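Local coordinates for protein prophage Pfl 6 Cro (Pseudomonas fluorescens, PDB 2PIJ) that probably binds operator DNA as a dimeric helix-turn-helix transcription factor of the Cro family, encoded by a prophage, at residues K8-H13 with S17-A22; I40-T43 with R49-A52. All blocks are in the same frame, centred on the assembly; numbering follows the deposited sequence.

Contact 1 of 2, residues K8-H13 with S17-A22; sequences KYLEEH and SALAAA. With SO4 (sulfate ion), chain G.
The branched end of L19 meets the CD2-CE2 side of the Y9 ring obliquely, and this small apolar meeting carries most of the contact between helices 6-12 and 16-23. Ring atom CE2 of Y9 is 3.9 Å from CB of L19. CB, CD1 and CD2 of L19 gather round CE2 and CD2 of Y9, with CD1 of L19 as near to CE2 of Y9 as CB is, while CD2 of L19 reaches CD2 of Y9 at 4.0 Å. L10 adds a looser touch, its CD2 standing 4.4 Å from CD2 of L19.

Torsions bring the two main partners together: Y9 has CG opposite its backbone N (chi1 177°), and L19 does the same (chi1 -175°), which extends each side chain across the gap between the helices. In the second shell, CB of H13 rests 3.9 Å above one face of the Y9 ring, toward its rim. On the outer side of helix 6-12, NZ of K8 forms a salt bridge with OE1 of E12 at 2.7 Å and also donates to O4 of a sulfate ion, probably from the crystallisation liquor, at 2.6 Å.

Helix 16-23, which with helix 27-35 probably forms the helix-turn-helix, is thus packed against the first helix. Helix 27-35 and the sheet close in around this pair: L10 packs on V34 and A20 on I30, while Y9 and L19 both rest on I42 of strand 40-44.

Contact 2 of 2, residues I40-T43 with R49-A52; sequences IEIT and RVEA
T43 and E51 hold together a beta hairpin, made by strands 40-44 and 50-58 of this helix-turn-helix Cro protein, through a reciprocal pair of backbone hydrogen bonds. T43 N donates to E51 O and E51 N to T43 O, each at 2.8 Å and nearly straight, with an N-H...O angle of 167°. The next pair, I42 with A52, is non-hydrogen-bonded and draws the CA atoms to 4.7 Å. Here CA-H...O contacts fill in, among them CA of A52 with O of E41 at 3.4 Å.

The tight side of the sheet is the face of I42 and A52. I42 divides its branches between two neighbours: CD1 lies 3.7 Å from CB of A52, and CG2, placed opposite the backbone N by the first torsion, meets CG1 of V50 at 3.8 Å as the two side chains pass at a slant. L19 and L23 of helix 16-23 and L6 and Y9 of helix 6-12 cover this apolar surface. At its far end I40 and A52 pack on I58 of the second subunit, and A52 pairs with a strand of that chain, so the antiparallel sheet continues through the dimer interface.

The other face, with T43 and E51, is looser and more polar. The nearest side-chain atoms of this pair are the two CB atoms, 4.4 Å apart, and K3 of strand 2-5 touches both E41 and T43. E51 uses its two oxygens separately: OE1 is hydrogen-bonded to Y45 OH, whereas OE2 takes a salt bridge from NH1 of R49, which keeps OE2 in its own guanidinium plane but approaches from above the carboxylate plane, at 3.0 Å.

Contacts 1 and 2 illustrate how a small helix-turn-helix protein of the Cro family builds one core from local pieces. They follow in series along the chain: the pairing of helices 6-12 and 16-23 is complete before the hairpin of strands 40-44 and 50-58 begins, with helix 27-35 between them. Their centres are 10 Å apart, yet they touch directly. CD1 of L19 lies 3.8 Å from CG1 of V50, and CD2 of L19 is 3.9 Å from CD1 of I42, so L19 of contact 1 packs directly on two residues of contact 2. Contact 1 thus lies against one face of the sheet whose hairpin reaches the second subunit, connecting the helical region physically to the dimer interface.

Contact 1 of 2, residues K8-H13 with S17-A22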
loop_
_atom_site.group_PDB
_atom_site.type_symbol
_atom_site.label_atom_id
_atom_site.label_comp_id
_atom_site.label_asym_id
_atom_site.label_seq_id
_atom_site.Cartn_x
_atom_site.Cartn_y
_atom_site.Cartn_z
ATOM N N LYS B 8 -4.352 10.566 -11.359
ATOM C CA LYS B 8 -4.133 10.257 -12.796
ATOM C C LYS B 8 -5.300 9.452 -13.360
ATOM O O LYS B 8 -5.790 9.744 -14.449
ATOM C CB LYS B 8 -2.856 9.432 -12.963
ATOM C CG LYS B 8 -2.505 9.155 -14.420
ATOM C CD LYS B 8 -1.474 7.994 -14.503
ATOM C CE LYS B 8 -1.062 7.821 -16.032
ATOM N NZ LYS B 8 -0.760 9.087 -16.637
ATOM N N TYR B 9 -5.732 8.419 -12.647
ATOM C CA TYR B 9 -6.903 7.663 -13.089
ATOM C C TYR B 9 -8.096 8.599 -13.387
ATOM O O TYR B 9 -8.702 8.504 -14.451
ATOM C CB TYR B 9 -7.301 6.504 -12.118
ATOM C CG TYR B 9 -8.555 5.790 -12.547
ATOM C CD1 TYR B 9 -8.477 4.677 -13.362
ATOM C CD2 TYR B 9 -9.841 6.226 -12.126
ATOM C CE1 TYR B 9 -9.625 3.999 -13.769
ATOM C CE2 TYR B 9 -10.999 5.577 -12.545
ATOM C CZ TYR B 9 -10.872 4.455 -13.354
ATOM O OH TYR B 9 -11.965 3.778 -13.807
ATOM N N LEU B 10 -8.480 9.434 -12.414
ATOM C CA LEU B 10 -9.625 10.344 -12.587
ATOM C C LEU B 10 -9.421 11.415 -13.688
ATOM O O LEU B 10 -10.330 11.710 -14.453
ATOM C CB LEU B 10 -9.926 11.013 -11.239
ATOM C CG LEU B 10 -10.476 10.085 -10.167
ATOM C CD1 LEU B 10 -10.523 10.846 -8.876
ATOM C CD2 LEU B 10 -11.868 9.508 -10.548
ATOM N N GLU B 11 -8.197 11.943 -13.777
ATOM C CA GLU B 11 -7.862 13.079 -14.663
ATOM C C GLU B 11 -7.821 12.624 -16.122
ATOM O O GLU B 11 -8.065 13.398 -17.052
ATOM C CB GLU B 11 -6.518 13.743 -14.280
ATOM C CG GLU B 11 -6.552 14.425 -12.932
ATOM C CD GLU B 11 -7.376 15.725 -12.899
ATOM O OE1 GLU B 11 -8.080 16.045 -13.890
ATOM O OE2 GLU B 11 -7.294 16.438 -11.863
ATOM N N GLU B 12 -7.526 11.338 -16.280
ATOM C CA GLU B 12 -7.147 10.784 -17.556
ATOM C C GLU B 12 -8.010 9.630 -18.063
ATOM O O GLU B 12 -8.113 9.429 -19.282
ATOM C CB GLU B 12 -5.643 10.430 -17.508
ATOM C CG GLU B 12 -5.129 9.578 -18.655
ATOM C CD GLU B 12 -3.672 9.849 -19.003
ATOM O OE1 GLU B 12 -2.847 9.969 -18.056
ATOM O OE2 GLU B 12 -3.368 9.946 -20.227
ATOM N N HIS B 13 -8.633 8.889 -17.150
ATOM C CA HIS B 13 -9.402 7.680 -17.514
ATOM C C HIS B 13 -10.895 7.634 -17.247
ATOM O O HIS B 13 -11.689 7.570 -18.214
ATOM C CB HIS B 13 -8.749 6.442 -16.926
ATOM C CG HIS B 13 -7.331 6.283 -17.351
ATOM N ND1 HIS B 13 -6.981 5.982 -18.651
ATOM C CD2 HIS B 13 -6.169 6.419 -16.665
ATOM C CE1 HIS B 13 -5.665 5.921 -18.738
ATOM N NE2 HIS B 13 -5.152 6.171 -17.547
ATOM N N SER B 17 -17.785 8.748 -10.294
ATOM C CA SER B 17 -19.023 8.009 -10.287
ATOM C C SER B 17 -18.745 6.557 -10.697
ATOM O O SER B 17 -19.173 5.588 -10.005
ATOM C CB SER B 17 -20.008 8.670 -11.293
ATOM O OG SER B 17 -21.154 7.915 -11.286
ATOM N N ALA B 18 -18.076 6.402 -11.844
ATOM C CA ALA B 18 -17.743 5.065 -12.356
ATOM C C ALA B 18 -16.783 4.258 -11.446
ATOM O O ALA B 18 -16.952 3.042 -11.200
ATOM C CB ALA B 18 -17.150 5.199 -13.711
ATOM N N LEU B 19 -15.706 4.893 -11.023
ATOM C CA LEU B 19 -14.802 4.248 -10.081
ATOM C C LEU B 19 -15.535 3.775 -8.776
ATOM O O LEU B 19 -15.317 2.648 -8.286
ATOM C CB LEU B 19 -13.661 5.195 -9.759
ATOM C CG LEU B 19 -12.577 4.582 -8.855
ATOM C CD1 LEU B 19 -11.924 3.322 -9.490
ATOM C CD2 LEU B 19 -11.581 5.613 -8.602
ATOM N N ALA B 20 -16.392 4.630 -8.211
ATOM C CA ALA B 20 -17.110 4.320 -6.970
ATOM C C ALA B 20 -17.942 3.066 -7.157
ATOM O O ALA B 20 -17.950 2.168 -6.304
ATOM C CB ALA B 20 -18.004 5.484 -6.571
ATOM N N ALA B 21 -18.622 3.011 -8.307
ATOM C CA ALA B 21 -19.407 1.839 -8.645
ATOM C C ALA B 21 -18.525 0.597 -8.839
ATOM O O ALA B 21 -18.893 -0.498 -8.392
ATOM C CB ALA B 21 -20.338 2.095 -9.887
ATOM N N ALA B 22 -17.391 0.739 -9.516
ATOM C CA ALA B 22 -16.511 -0.436 -9.735
ATOM C C ALA B 22 -15.776 -0.909 -8.450
ATOM O O ALA B 22 -15.434 -2.095 -8.313
ATOM C CB ALA B 22 -15.546 -0.182 -10.845
HETATM S S SO4 G . 2.019 10.763 -15.724
HETATM O O1 SO4 G . 1.096 11.825 -16.136
HETATM O O2 SO4 G . 3.402 11.258 -15.832
HETATM O O3 SO4 G . 1.732 10.419 -14.327
HETATM O O4 SO4 G . 1.801 9.569 -16.563
#

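Contact 2 of 2, residues I40-T43 with R49-A52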
loop_
_atom_site.group_PDB
_atom_site.type_symbol
_atom_site.label_atom_id
_atom_site.label_comp_id
_atom_site.label_asym_id
_atom_site.label_seq_id
_atom_site.Cartn_x
_atom_site.Cartn_y
_atom_site.Cartn_z
ATOM N N ILE B 40 -3.544 6.852 -2.868
ATOM C CA ILE B 40 -4.392 5.767 -3.338
ATOM C C ILE B 40 -3.946 5.316 -4.730
ATOM O O ILE B 40 -3.750 6.143 -5.646
ATOM C CB ILE B 40 -5.918 6.216 -3.334
ATOM C CG1 ILE B 40 -6.425 6.812 -1.969
ATOM C CG2 ILE B 40 -6.791 5.085 -3.897
ATOM C CD1 ILE B 40 -6.596 5.863 -0.809
ATOM N N GLU B 41 -3.779 3.987 -4.887
ATOM C CA GLU B 41 -3.358 3.361 -6.112
ATOM C C GLU B 41 -4.521 2.533 -6.655
ATOM O O GLU B 41 -5.190 1.768 -5.940
ATOM C CB GLU B 41 -2.113 2.505 -5.866
ATOM C CG GLU B 41 -1.597 1.762 -7.129
ATOM C CD GLU B 41 -0.710 0.612 -6.781
ATOM O OE1 GLU B 41 -1.218 -0.442 -6.304
ATOM O OE2 GLU B 41 0.498 0.723 -7.020
ATOM N N ILE B 42 -4.814 2.741 -7.921
ATOM C CA ILE B 42 -5.856 1.995 -8.564
ATOM C C ILE B 42 -5.239 0.859 -9.444
ATOM O O ILE B 42 -4.372 1.081 -10.269
ATOM C CB ILE B 42 -6.762 2.935 -9.434
ATOM C CG1 ILE B 42 -7.399 4.053 -8.574
ATOM C CG2 ILE B 42 -7.800 2.091 -10.196
ATOM C CD1 ILE B 42 -8.377 3.594 -7.493
ATOM N N THR B 43 -5.755 -0.344 -9.252
ATOM C CA THR B 43 -5.396 -1.495 -10.078
ATOM C C THR B 43 -6.547 -1.938 -11.009
ATOM O O THR B 43 -7.652 -2.211 -10.555
ATOM C CB THR B 43 -4.915 -2.679 -9.228
ATOM O OG1 THR B 43 -3.859 -2.239 -8.355
ATOM C CG2 THR B 43 -4.342 -3.758 -10.093
ATOM N N ARG B 49 -12.254 -6.500 -13.304
ATOM C CA ARG B 49 -12.122 -6.059 -11.916
ATOM C C ARG B 49 -11.265 -4.794 -11.729
ATOM O O ARG B 49 -10.297 -4.508 -12.477
ATOM C CB ARG B 49 -11.593 -7.205 -11.049
ATOM C CG ARG B 49 -12.550 -8.427 -10.968
ATOM C CD ARG B 49 -12.468 -9.071 -9.597
ATOM N NE ARG B 49 -11.179 -9.730 -9.357
ATOM C CZ ARG B 49 -10.299 -9.382 -8.418
ATOM N NH1 ARG B 49 -10.553 -8.358 -7.599
ATOM N NH2 ARG B 49 -9.163 -10.078 -8.299
ATOM N N VAL B 50 -11.625 -4.031 -10.696
ATOM C CA VAL B 50 -10.884 -2.819 -10.349
ATOM C C VAL B 50 -10.678 -2.886 -8.859
ATOM O O VAL B 50 -11.617 -3.186 -8.124
ATOM C CB VAL B 50 -11.561 -1.487 -10.802
ATOM C CG1 VAL B 50 -10.807 -0.253 -10.225
ATOM C CG2 VAL B 50 -11.663 -1.408 -12.322
ATOM N N GLU B 51 -9.432 -2.661 -8.420
ATOM C CA GLU B 51 -9.150 -2.614 -6.995
ATOM C C GLU B 51 -8.499 -1.296 -6.595
ATOM O O GLU B 51 -7.930 -0.582 -7.428
ATOM C CB GLU B 51 -8.271 -3.769 -6.518
ATOM C CG GLU B 51 -8.878 -5.134 -6.744
ATOM C CD GLU B 51 -8.043 -6.241 -6.184
ATOM O OE1 GLU B 51 -6.816 -6.218 -6.363
ATOM O OE2 GLU B 51 -8.649 -7.187 -5.650
ATOM N N ALA B 52 -8.565 -1.000 -5.323
ATOM C CA ALA B 52 -7.981 0.264 -4.806
ATOM C C ALA B 52 -7.263 -0.096 -3.485
ATOM O O ALA B 52 -7.791 -0.874 -2.676
ATOM C CB ALA B 52 -9.024 1.402 -4.631
#